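Alpha-1,3-glucanase (Paenibacillus glycanilyticus, PDB 6K0P) hydrolyses alpha-1,3-glucan as a family 87 glycoside hydrolase, although the deposited catalytic domain carries a substitution and is bound to nigerose. Local coordinates at residues 38-43 / 50-55; 112-117 / 129-134; 381-386 / 405-410; 437-442 / 482-487. The protein carries 1 engineered substitution. All coordinates share one frame; numbering follows the deposited sequence.

Contact 1 of 4, residues 38-43 / 50-55; sequences PNFKPG and SGRSSV. With CA (calcium ion), chain J.
Phe-40 and Arg-52 meet at about a right angle in a calcium-binding loop of the D1 part of the catalytic domain, between strands 34-35 and 55-57. CD1 of the phenyl ring sits over the centre of the guanidinium face, 3.6 Å from CZ of Arg-52, and the two planes are 82° apart. The ring therefore offers its edge to the flat cation, so this is not a cation-pi stack. The chain of Arg-52 bends at chi2 (-65°), which brings its guanidinium face up to the ring edge. Its CB lies 3.3 Å from Asn-39 O and also touches CB of Pro-38. No direct hydrogen bond joins the two segments; Arg-52 NH1 donates to water 1, which also lies 2.7 Å from Phe-40 O.

Farther out, NE of Arg-52 forms a salt bridge with Asp-406, which orients the guanidinium. An Asx turn shapes the other segment, with Lys-41 N donating to Asn-39 OD1 at 2.9 Å. Glu-23, Glu-25 and Asp-168 also bind the calcium ion. The metal is held here by two backbone carbonyls, Ser-50 O and Ser-53 O, each 2.4 Å from the calcium ion.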
# COMPACT_ATOMS: atom_id res chain seq x y z
N PRO A 38 14.94 -14.77 7.09
CA PRO A 38 14.62 -13.43 6.61
C PRO A 38 15.82 -12.66 6.09
O PRO A 38 16.95 -12.81 6.56
CB PRO A 38 14.03 -12.74 7.85
CG PRO A 38 13.49 -13.87 8.68
CD PRO A 38 14.49 -14.98 8.48
N ASN A 39 15.55 -11.82 5.09
CA ASN A 39 16.48 -10.79 4.65
C ASN A 39 15.66 -9.60 4.15
O ASN A 39 14.42 -9.66 4.11
CB ASN A 39 17.48 -11.32 3.62
CG ASN A 39 16.82 -11.75 2.32
OD1 ASN A 39 16.11 -10.97 1.69
ND2 ASN A 39 17.03 -13.00 1.92
N PHE A 40 16.35 -8.54 3.75
CA PHE A 40 15.70 -7.32 3.27
C PHE A 40 15.94 -7.09 1.78
O PHE A 40 15.92 -5.95 1.30
CB PHE A 40 16.17 -6.10 4.07
CG PHE A 40 15.77 -6.11 5.53
CD1 PHE A 40 14.45 -6.30 5.92
CD2 PHE A 40 16.72 -5.87 6.52
CE1 PHE A 40 14.09 -6.27 7.26
CE2 PHE A 40 16.37 -5.86 7.86
CZ PHE A 40 15.06 -6.05 8.23
N LYS A 41 16.16 -8.16 1.01
CA LYS A 41 16.60 -8.03 -0.38
C LYS A 41 15.41 -7.95 -1.34
O LYS A 41 14.61 -8.90 -1.40
CB LYS A 41 17.48 -9.21 -0.76
CG LYS A 41 18.79 -9.25 0.00
CD LYS A 41 19.42 -10.65 -0.01
CE LYS A 41 19.85 -11.05 -1.39
NZ LYS A 41 20.78 -12.24 -1.39
N PRO A 42 15.27 -6.89 -2.13
CA PRO A 42 14.32 -6.94 -3.25
C PRO A 42 14.78 -8.00 -4.24
O PRO A 42 15.96 -8.31 -4.34
CB PRO A 42 14.40 -5.54 -3.87
CG PRO A 42 15.10 -4.69 -2.85
CD PRO A 42 16.02 -5.62 -2.11
N GLY A 43 13.83 -8.55 -4.99
CA GLY A 43 14.18 -9.58 -5.95
C GLY A 43 14.49 -10.92 -5.32
O GLY A 43 15.08 -11.78 -5.98
N SER A 50 5.91 -10.95 3.01
CA SER A 50 5.40 -10.42 4.27
C SER A 50 6.14 -11.07 5.43
O SER A 50 6.30 -12.30 5.47
CB SER A 50 3.91 -10.71 4.35
OG SER A 50 3.31 -10.07 5.47
N GLY A 51 6.61 -10.26 6.37
CA GLY A 51 7.43 -10.79 7.44
C GLY A 51 8.82 -11.17 7.02
O GLY A 51 9.56 -11.73 7.83
N ARG A 52 9.20 -10.88 5.77
CA ARG A 52 10.48 -11.26 5.19
C ARG A 52 10.71 -12.77 5.21
O ARG A 52 11.85 -13.23 5.19
CB ARG A 52 11.67 -10.50 5.80
CG ARG A 52 11.42 -9.00 5.88
CD ARG A 52 11.30 -8.35 4.50
NE ARG A 52 11.08 -6.91 4.68
CZ ARG A 52 11.53 -5.96 3.86
NH1 ARG A 52 12.21 -6.25 2.76
NH2 ARG A 52 11.29 -4.69 4.17
N SER A 53 9.63 -13.56 5.22
CA SER A 53 9.78 -15.00 5.15
C SER A 53 8.54 -15.64 4.53
O SER A 53 7.44 -15.09 4.57
CB SER A 53 10.07 -15.59 6.53
OG SER A 53 10.20 -17.01 6.48
N SER A 54 8.75 -16.83 3.97
CA SER A 54 7.69 -17.67 3.44
C SER A 54 8.07 -19.11 3.72
O SER A 54 9.18 -19.41 4.16
CB SER A 54 7.54 -17.50 1.92
OG SER A 54 7.05 -16.23 1.61
N VAL A 55 7.14 -20.02 3.45
CA VAL A 55 7.43 -21.46 3.51
C VAL A 55 7.38 -21.99 2.09
O VAL A 55 6.35 -21.91 1.42
CB VAL A 55 6.46 -22.22 4.43
CG1 VAL A 55 6.83 -23.70 4.43
CG2 VAL A 55 6.52 -21.66 5.85
CA CA J . 5.30 -14.44 5.37
O HOH W 1 13.58 -4.73 0.68

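Contact 2 of 4, residues 112-117 / 129-134; sequences ATPSTL and GLTAYW
Tyr-133 brings its ring edge against the backbone of Ala-112, and this is the tight side of the contact. CE1 of Tyr-133 lies 3.7 Å from Ala-112 C and also touches the alanine CB. Tyr-133 CG stands anti to its own carbonyl carbon (chi1 -60°), which sends the ring toward the turn at 113-116. There the phenol OH is 3.5 Å from Thr-113 C and packs against CD of Pro-114. CD2 of Leu-117 comes across the same end of the ring, 3.9 Å from Tyr-133 CZ. A leucine in place of Tyr-133 would probably leave the turn at Pro-114 without the phenol end it rests on.

Next to the ring, strands 110-112 and 131-133 form a two-stranded antiparallel sheet. Ala-112 and Thr-131 are a hydrogen-bonded pair, with Ala-112 N to Thr-131 O at 3.1 Å and Thr-131 N to Ala-112 O at 2.8 Å. The type I turn that follows has Thr-116 N bonded to Thr-113 O. The hydroxyls of Thr-113 and Thr-116 also share a hydrogen bond.

The side toward solvent differs in exposure and in how few atoms meet. Gly-129 is exposed and Leu-130 partly so. CG2 of Thr-113 meets CD2 of Leu-130 at 3.7 Å, with Gly-129 O close to the same methyl.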
# COMPACT_ATOMS: atom_id res chain seq x y z
N ALA A 112 14.23 -5.48 -13.77
CA ALA A 112 15.11 -4.33 -13.67
C ALA A 112 16.52 -4.86 -13.39
O ALA A 112 16.79 -6.05 -13.56
CB ALA A 112 14.64 -3.36 -12.58
N THR A 113 17.41 -3.97 -12.96
CA THR A 113 18.73 -4.35 -12.48
C THR A 113 18.99 -3.58 -11.20
O THR A 113 18.31 -2.59 -10.91
CB THR A 113 19.82 -4.01 -13.50
OG1 THR A 113 20.04 -2.60 -13.51
CG2 THR A 113 19.44 -4.49 -14.90
N PRO A 114 19.98 -4.01 -10.40
CA PRO A 114 20.25 -3.29 -9.14
C PRO A 114 20.52 -1.80 -9.31
O PRO A 114 20.22 -1.02 -8.39
CB PRO A 114 21.46 -4.03 -8.57
CG PRO A 114 21.27 -5.43 -9.07
CD PRO A 114 20.74 -5.26 -10.47
N SER A 115 21.05 -1.37 -10.45
CA SER A 115 21.32 0.04 -10.68
C SER A 115 20.20 0.75 -11.44
O SER A 115 20.33 1.94 -11.73
CB SER A 115 22.66 0.22 -11.41
OG SER A 115 22.62 -0.36 -12.70
N THR A 116 19.11 0.05 -11.75
CA THR A 116 17.99 0.66 -12.45
C THR A 116 16.69 0.40 -11.70
O THR A 116 15.65 0.13 -12.31
CB THR A 116 17.89 0.20 -13.90
OG1 THR A 116 17.77 -1.23 -13.95
CG2 THR A 116 19.12 0.64 -14.71
N LEU A 117 16.72 0.49 -10.37
CA LEU A 117 15.49 0.32 -9.60
C LEU A 117 14.46 1.39 -9.91
O LEU A 117 13.28 1.20 -9.59
CB LEU A 117 15.78 0.26 -8.10
CG LEU A 117 16.72 -0.87 -7.68
CD1 LEU A 117 16.90 -0.86 -6.18
CD2 LEU A 117 16.24 -2.24 -8.18
N GLY A 129 20.59 -9.90 -18.72
CA GLY A 129 21.10 -9.15 -17.59
C GLY A 129 20.06 -8.63 -16.62
O GLY A 129 20.42 -7.91 -15.68
N LEU A 130 18.78 -8.97 -16.81
CA LEU A 130 17.71 -8.43 -15.98
C LEU A 130 17.39 -9.37 -14.84
O LEU A 130 17.39 -10.60 -15.00
CB LEU A 130 16.46 -8.19 -16.83
CG LEU A 130 16.58 -7.15 -17.94
CD1 LEU A 130 15.27 -7.01 -18.70
CD2 LEU A 130 17.03 -5.81 -17.37
N THR A 131 17.11 -8.79 -13.67
CA THR A 131 16.69 -9.51 -12.48
C THR A 131 15.17 -9.38 -12.34
O THR A 131 14.61 -8.32 -12.63
CB THR A 131 17.39 -8.92 -11.26
OG1 THR A 131 18.80 -9.12 -11.37
CG2 THR A 131 16.89 -9.56 -9.96
N ALA A 132 14.53 -10.45 -11.88
CA ALA A 132 13.10 -10.42 -11.58
C ALA A 132 12.85 -9.86 -10.18
O ALA A 132 13.51 -10.26 -9.21
CB ALA A 132 12.53 -11.84 -11.64
N TYR A 133 11.88 -8.95 -10.09
CA TYR A 133 11.41 -8.38 -8.84
C TYR A 133 9.90 -8.55 -8.79
O TYR A 133 9.28 -8.99 -9.76
CB TYR A 133 11.75 -6.88 -8.77
CG TYR A 133 13.23 -6.59 -8.85
CD1 TYR A 133 13.87 -6.43 -10.07
CD2 TYR A 133 14.00 -6.48 -7.69
CE1 TYR A 133 15.24 -6.16 -10.14
CE2 TYR A 133 15.37 -6.21 -7.75
CZ TYR A 133 15.97 -6.05 -8.97
OH TYR A 133 17.32 -5.79 -9.02
N TRP A 134 9.29 -8.16 -7.67
CA TRP A 134 7.83 -8.20 -7.52
C TRP A 134 7.31 -9.62 -7.77
O TRP A 134 6.47 -9.87 -8.65
CB TRP A 134 7.13 -7.17 -8.42
CG TRP A 134 7.44 -5.74 -8.11
CD1 TRP A 134 8.49 -5.24 -7.37
CD2 TRP A 134 6.67 -4.61 -8.52
NE1 TRP A 134 8.42 -3.86 -7.33
CE2 TRP A 134 7.31 -3.45 -8.02
CE3 TRP A 134 5.51 -4.46 -9.28
CZ2 TRP A 134 6.81 -2.17 -8.25
CZ3 TRP A 134 5.01 -3.19 -9.50
CH2 TRP A 134 5.66 -2.06 -8.98

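Contact 3 of 4, residues 381-386 / 405-410; sequences TNVRRA and ADTLTY. With ACY (acetic acid), chain K.
Thr-381 to Ala-386 and Ala-405 to Tyr-410 run side by side in parallel register, and the first chain turns a corner at Asn-382. Asn-382 N donates to Ala-405 O at 3.0 Å, with a bent angle of 131°. The bond from Val-383 N to Asp-406 O is weak. Beyond it, Leu-408 N to Val-383 O is straighter and shorter, at 2.9 Å. Water 3 joins Val-383 O and Ala-386 O to Thr-409 N.

Like groups line up across the corner. Asn-382 and Asp-406 point the same way, their flat ends 23° apart, and water 2 links Asn-382 ND2 to Asp-406 O. The carboxylate itself takes Arg-441 on OD1 and Gly-51 N on OD2. CG2 of Val-383 rests on CG2 of Thr-407 at 3.9 Å, while CD1 of Leu-408 packs on Arg-384 O.

Arg-385 is extended from CG to NE and holds an acetic acid molecule, probably from the crystallisation liquor, at the edge of its guanidinium. NE meets OXT of that molecule at 2.8 Å and NH2 its other oxygen at 2.9 Å. The acetic acid methyl lies over one face of the Tyr-410 ring. A methionine at Arg-385 would probably leave the acetic acid without these two donors and the carbonyls of Gly-118 and Leu-120 without their NH1 partner. Parallel coils meeting in register at such a corner are characteristic of the right-handed beta-helix of the pectate-lyase-like clan.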
# COMPACT_ATOMS: atom_id res chain seq x y z
N THR A 381 1.14 -2.48 3.53
CA THR A 381 2.20 -3.47 3.72
C THR A 381 2.69 -3.96 2.36
O THR A 381 2.03 -3.78 1.34
CB THR A 381 1.70 -4.68 4.51
OG1 THR A 381 0.63 -5.31 3.79
CG2 THR A 381 1.20 -4.25 5.90
N ASN A 382 3.86 -4.60 2.36
CA ASN A 382 4.44 -5.12 1.13
C ASN A 382 4.46 -4.03 0.05
O ASN A 382 3.96 -4.21 -1.06
CB ASN A 382 3.70 -6.36 0.63
CG ASN A 382 3.97 -7.58 1.48
OD1 ASN A 382 3.05 -8.19 2.01
ND2 ASN A 382 5.24 -7.97 1.60
N VAL A 383 5.02 -2.88 0.40
CA VAL A 383 5.09 -1.76 -0.53
C VAL A 383 6.21 -2.07 -1.52
O VAL A 383 7.38 -2.13 -1.14
CB VAL A 383 5.36 -0.44 0.20
CG1 VAL A 383 5.16 0.71 -0.78
CG2 VAL A 383 4.42 -0.29 1.40
N ARG A 384 5.85 -2.27 -2.78
CA ARG A 384 6.81 -2.82 -3.73
C ARG A 384 7.79 -1.79 -4.27
O ARG A 384 8.79 -2.16 -4.89
CB ARG A 384 6.06 -3.54 -4.86
CG ARG A 384 5.14 -4.65 -4.31
CD ARG A 384 4.65 -5.56 -5.41
NE ARG A 384 3.57 -4.96 -6.20
CZ ARG A 384 2.94 -5.61 -7.17
NH1 ARG A 384 3.31 -6.85 -7.48
NH2 ARG A 384 1.96 -5.02 -7.84
N ARG A 385 7.51 -0.50 -4.04
CA ARG A 385 8.43 0.58 -4.35
C ARG A 385 7.90 1.81 -3.62
O ARG A 385 6.68 1.96 -3.50
CB ARG A 385 8.47 0.85 -5.86
CG ARG A 385 9.27 2.08 -6.25
CD ARG A 385 9.13 2.36 -7.72
NE ARG A 385 9.77 3.62 -8.06
CZ ARG A 385 10.18 3.92 -9.29
NH1 ARG A 385 10.00 3.05 -10.27
NH2 ARG A 385 10.77 5.09 -9.51
N ALA A 386 8.81 2.65 -3.12
CA ALA A 386 8.45 3.88 -2.41
C ALA A 386 7.85 3.60 -1.03
O ALA A 386 8.13 2.55 -0.44
CB ALA A 386 7.62 4.84 -3.28
N ALA A 405 4.40 -1.80 6.86
CA ALA A 405 5.37 -2.89 7.02
C ALA A 405 5.92 -3.33 5.68
O ALA A 405 5.24 -3.28 4.64
CB ALA A 405 4.77 -4.09 7.76
N ASP A 406 7.18 -3.79 5.71
CA ASP A 406 7.79 -4.53 4.61
C ASP A 406 7.84 -3.72 3.32
O ASP A 406 7.27 -4.09 2.29
CB ASP A 406 7.14 -5.91 4.45
CG ASP A 406 7.40 -6.81 5.63
OD1 ASP A 406 8.57 -6.84 6.07
OD2 ASP A 406 6.45 -7.45 6.13
N THR A 407 8.54 -2.59 3.39
CA THR A 407 8.83 -1.78 2.22
C THR A 407 10.06 -2.32 1.50
O THR A 407 11.07 -2.66 2.13
CB THR A 407 9.14 -0.36 2.67
OG1 THR A 407 10.09 -0.42 3.73
CG2 THR A 407 7.88 0.32 3.19
N LEU A 408 9.99 -2.39 0.16
CA LEU A 408 11.14 -2.89 -0.58
C LEU A 408 12.27 -1.87 -0.73
O LEU A 408 13.44 -2.27 -0.73
CB LEU A 408 10.72 -3.41 -1.96
CG LEU A 408 9.86 -4.68 -1.92
CD1 LEU A 408 9.73 -5.24 -3.33
CD2 LEU A 408 10.44 -5.73 -0.97
N THR A 409 11.96 -0.57 -0.89
CA THR A 409 12.98 0.40 -1.29
C THR A 409 13.01 1.72 -0.53
O THR A 409 13.86 2.56 -0.84
CB THR A 409 12.86 0.76 -2.78
OG1 THR A 409 11.63 1.47 -2.99
CG2 THR A 409 12.90 -0.47 -3.67
N TYR A 410 12.12 1.95 0.44
CA TYR A 410 11.96 3.34 0.89
C TYR A 410 11.33 3.36 2.29
O TYR A 410 11.07 2.29 2.86
CB TYR A 410 11.09 4.03 -0.18
CG TYR A 410 11.49 5.44 -0.59
CD1 TYR A 410 12.81 5.73 -0.91
CD2 TYR A 410 10.57 6.48 -0.62
CE1 TYR A 410 13.19 6.99 -1.30
CE2 TYR A 410 10.94 7.76 -1.01
CZ TYR A 410 12.25 8.01 -1.34
OH TYR A 410 12.60 9.28 -1.72
C ACY K . 10.70 6.47 -6.16
O ACY K . 10.73 7.05 -7.31
OXT ACY K . 10.40 5.31 -5.96
CH3 ACY K . 11.10 7.39 -5.01
O HOH W 2 7.43 -6.18 0.36
O HOH W 3 9.18 0.18 -1.08

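Contact 4 of 4, residues 437-442 / 482-487; sequences ATLDRT and VDINNP
Ala-437 opens the pairing with Val-482: its O accepts from Asp-483 N at 2.8 Å, and its CB touches CG2 of Val-482. Thr-438 follows on the other face. Its CG2 lies 3.7 Å from Asn-485 ND2, and its OG1 reaches Asp-483 OD2 through water 4. Arg-13 binds both of these oxygens, so an arginine from the N-terminal end of the chain spans the two strands.

Leu-439 is bonded through both its N and its O, N to Asp-483 O and O to Asn-485 N, each at 2.9 Å. On the face shared with Ala-437 and Val-482, CD1 of Leu-439 packs on CG1 of Ile-484. Strands 437-440 and 482-485 run parallel, 7° apart and 4.7 Å between axes. They are neighbouring strands of the beta-helix, whose coils stack in this way in the pectate-lyase-like clan.

Asp-440 and Asn-485 lie side by side with their planes 48° apart. Asn-485 ND2 donates to Asp-440 OD1 at 2.9 Å, on the syn side of the carboxylate. Tyr-403 OH takes the other oxygen, so both ends of the carboxylate have partners.

At Arg-441 the strand is interrupted. Its N still bonds Asn-485 O at 2.9 Å, nearly straight at 170°. A bend at chi3 turns the guanidinium back, and NE forms a salt bridge with Asp-406. Asn-486 has two conformers, so a link from its amide through water 5 to Arg-441 NH1 is doubtful. Thr-442 ends the segment with its O against CB of Pro-487.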
# COMPACT_ATOMS: atom_id res chain seq x y z
N ALA A 437 1.37 5.14 15.13
CA ALA A 437 1.81 4.38 13.97
C ALA A 437 2.73 3.25 14.42
O ALA A 437 3.54 3.43 15.33
CB ALA A 437 2.55 5.28 12.97
N THR A 438 2.58 2.09 13.80
CA THR A 438 3.53 1.00 13.97
C THR A 438 4.14 0.73 12.61
O THR A 438 3.41 0.57 11.62
CB THR A 438 2.85 -0.25 14.52
OG1 THR A 438 2.27 0.07 15.79
CG2 THR A 438 3.86 -1.38 14.70
N LEU A 439 5.47 0.71 12.54
CA LEU A 439 6.20 0.51 11.29
C LEU A 439 7.15 -0.66 11.50
O LEU A 439 8.10 -0.55 12.28
CB LEU A 439 6.97 1.77 10.89
CG LEU A 439 6.13 3.04 10.72
CD1 LEU A 439 7.04 4.25 10.53
CD2 LEU A 439 5.14 2.92 9.56
N ASP A 440 6.89 -1.76 10.80
CA ASP A 440 7.66 -3.00 10.97
C ASP A 440 8.50 -3.24 9.72
O ASP A 440 7.96 -3.34 8.62
CB ASP A 440 6.73 -4.20 11.16
CG ASP A 440 6.02 -4.18 12.50
OD1 ASP A 440 6.41 -3.37 13.37
OD2 ASP A 440 5.08 -5.00 12.68
N ARG A 441 9.81 -3.33 9.90
CA ARG A 441 10.70 -3.70 8.80
C ARG A 441 10.55 -2.75 7.61
O ARG A 441 10.40 -3.18 6.46
CB ARG A 441 10.51 -5.17 8.39
CG ARG A 441 10.77 -6.18 9.52
CD ARG A 441 10.33 -7.62 9.16
NE ARG A 441 8.94 -7.63 8.72
CZ ARG A 441 7.89 -7.69 9.53
NH1 ARG A 441 8.06 -7.78 10.85
NH2 ARG A 441 6.66 -7.64 9.03
N THR A 442 10.59 -1.45 7.90
CA THR A 442 10.49 -0.41 6.87
C THR A 442 11.83 0.28 6.63
O THR A 442 12.77 0.19 7.44
CB THR A 442 9.39 0.61 7.18
OG1 THR A 442 9.73 1.34 8.37
CG2 THR A 442 8.05 -0.10 7.38
N VAL A 482 4.62 6.44 18.12
CA VAL A 482 5.08 5.60 17.02
C VAL A 482 5.97 4.49 17.57
O VAL A 482 6.88 4.75 18.36
CB VAL A 482 5.84 6.41 15.96
CG1 VAL A 482 6.32 5.47 14.83
CG2 VAL A 482 4.97 7.50 15.39
N ASP A 483 5.71 3.27 17.13
CA ASP A 483 6.59 2.14 17.40
C ASP A 483 7.23 1.71 16.09
O ASP A 483 6.53 1.39 15.12
CB ASP A 483 5.81 0.99 18.03
CG ASP A 483 5.30 1.35 19.40
OD1 ASP A 483 6.11 1.80 20.22
OD2 ASP A 483 4.08 1.21 19.64
N ILE A 484 8.56 1.71 16.06
CA ILE A 484 9.34 1.36 14.87
C ILE A 484 10.10 0.09 15.21
O ILE A 484 11.02 0.10 16.05
CB ILE A 484 10.28 2.49 14.46
CG1 ILE A 484 9.46 3.70 13.99
CG2 ILE A 484 11.22 2.02 13.36
CD1 ILE A 484 10.26 4.98 13.83
N ASN A 485 9.71 -1.02 14.60
CA ASN A 485 10.25 -2.33 14.94
C ASN A 485 11.12 -2.83 13.80
O ASN A 485 10.65 -2.91 12.66
CB ASN A 485 9.12 -3.32 15.21
CG ASN A 485 8.27 -2.89 16.38
OD1 ASN A 485 8.78 -2.63 17.47
ND2 ASN A 485 6.96 -2.80 16.16
N ASN A 486 12.37 -3.17 14.11
CA ASN A 486 13.28 -3.79 13.16
C ASN A 486 13.35 -3.04 11.83
O ASN A 486 13.23 -3.65 10.76
CB ASN A 486 12.89 -5.25 12.95
CG ASN A 486 13.96 -6.05 12.23
OD1 ASN A 486 15.12 -5.67 12.17
ND2 ASN A 486 13.55 -7.19 11.66
N PRO A 487 13.53 -1.72 11.85
CA PRO A 487 13.70 -1.01 10.57
C PRO A 487 14.95 -1.52 9.88
O PRO A 487 15.90 -1.95 10.54
CB PRO A 487 13.86 0.45 11.00
CG PRO A 487 14.51 0.36 12.35
CD PRO A 487 13.90 -0.87 12.99
O HOH W 4 2.94 -1.04 18.39
O HOH W 5 10.63 -8.10 12.49

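How the contacts relate
The four contacts follow one another along the chain, and none nests in or crosses another. Contact 1 closes a short loop of the N-terminal region, and contact 2 closes a hairpin-like loop after it. They meet where Gly-43 packs on Tyr-133. Contacts 3 and 4 come later and join coils of the beta-helix. Contact 3 closes a loop of 18 residues and contact 4 one of 39; Asp-406 N bonds Asp-440 O between them. The N-terminal region is fastened to the helix through contact 1, where one shared acid, Asp-406, joins contacts 1, 3 and 4. Contact 2 touches contact 3 through Trp-134, but stays about 14 Å from contact 4 at the nearest atoms.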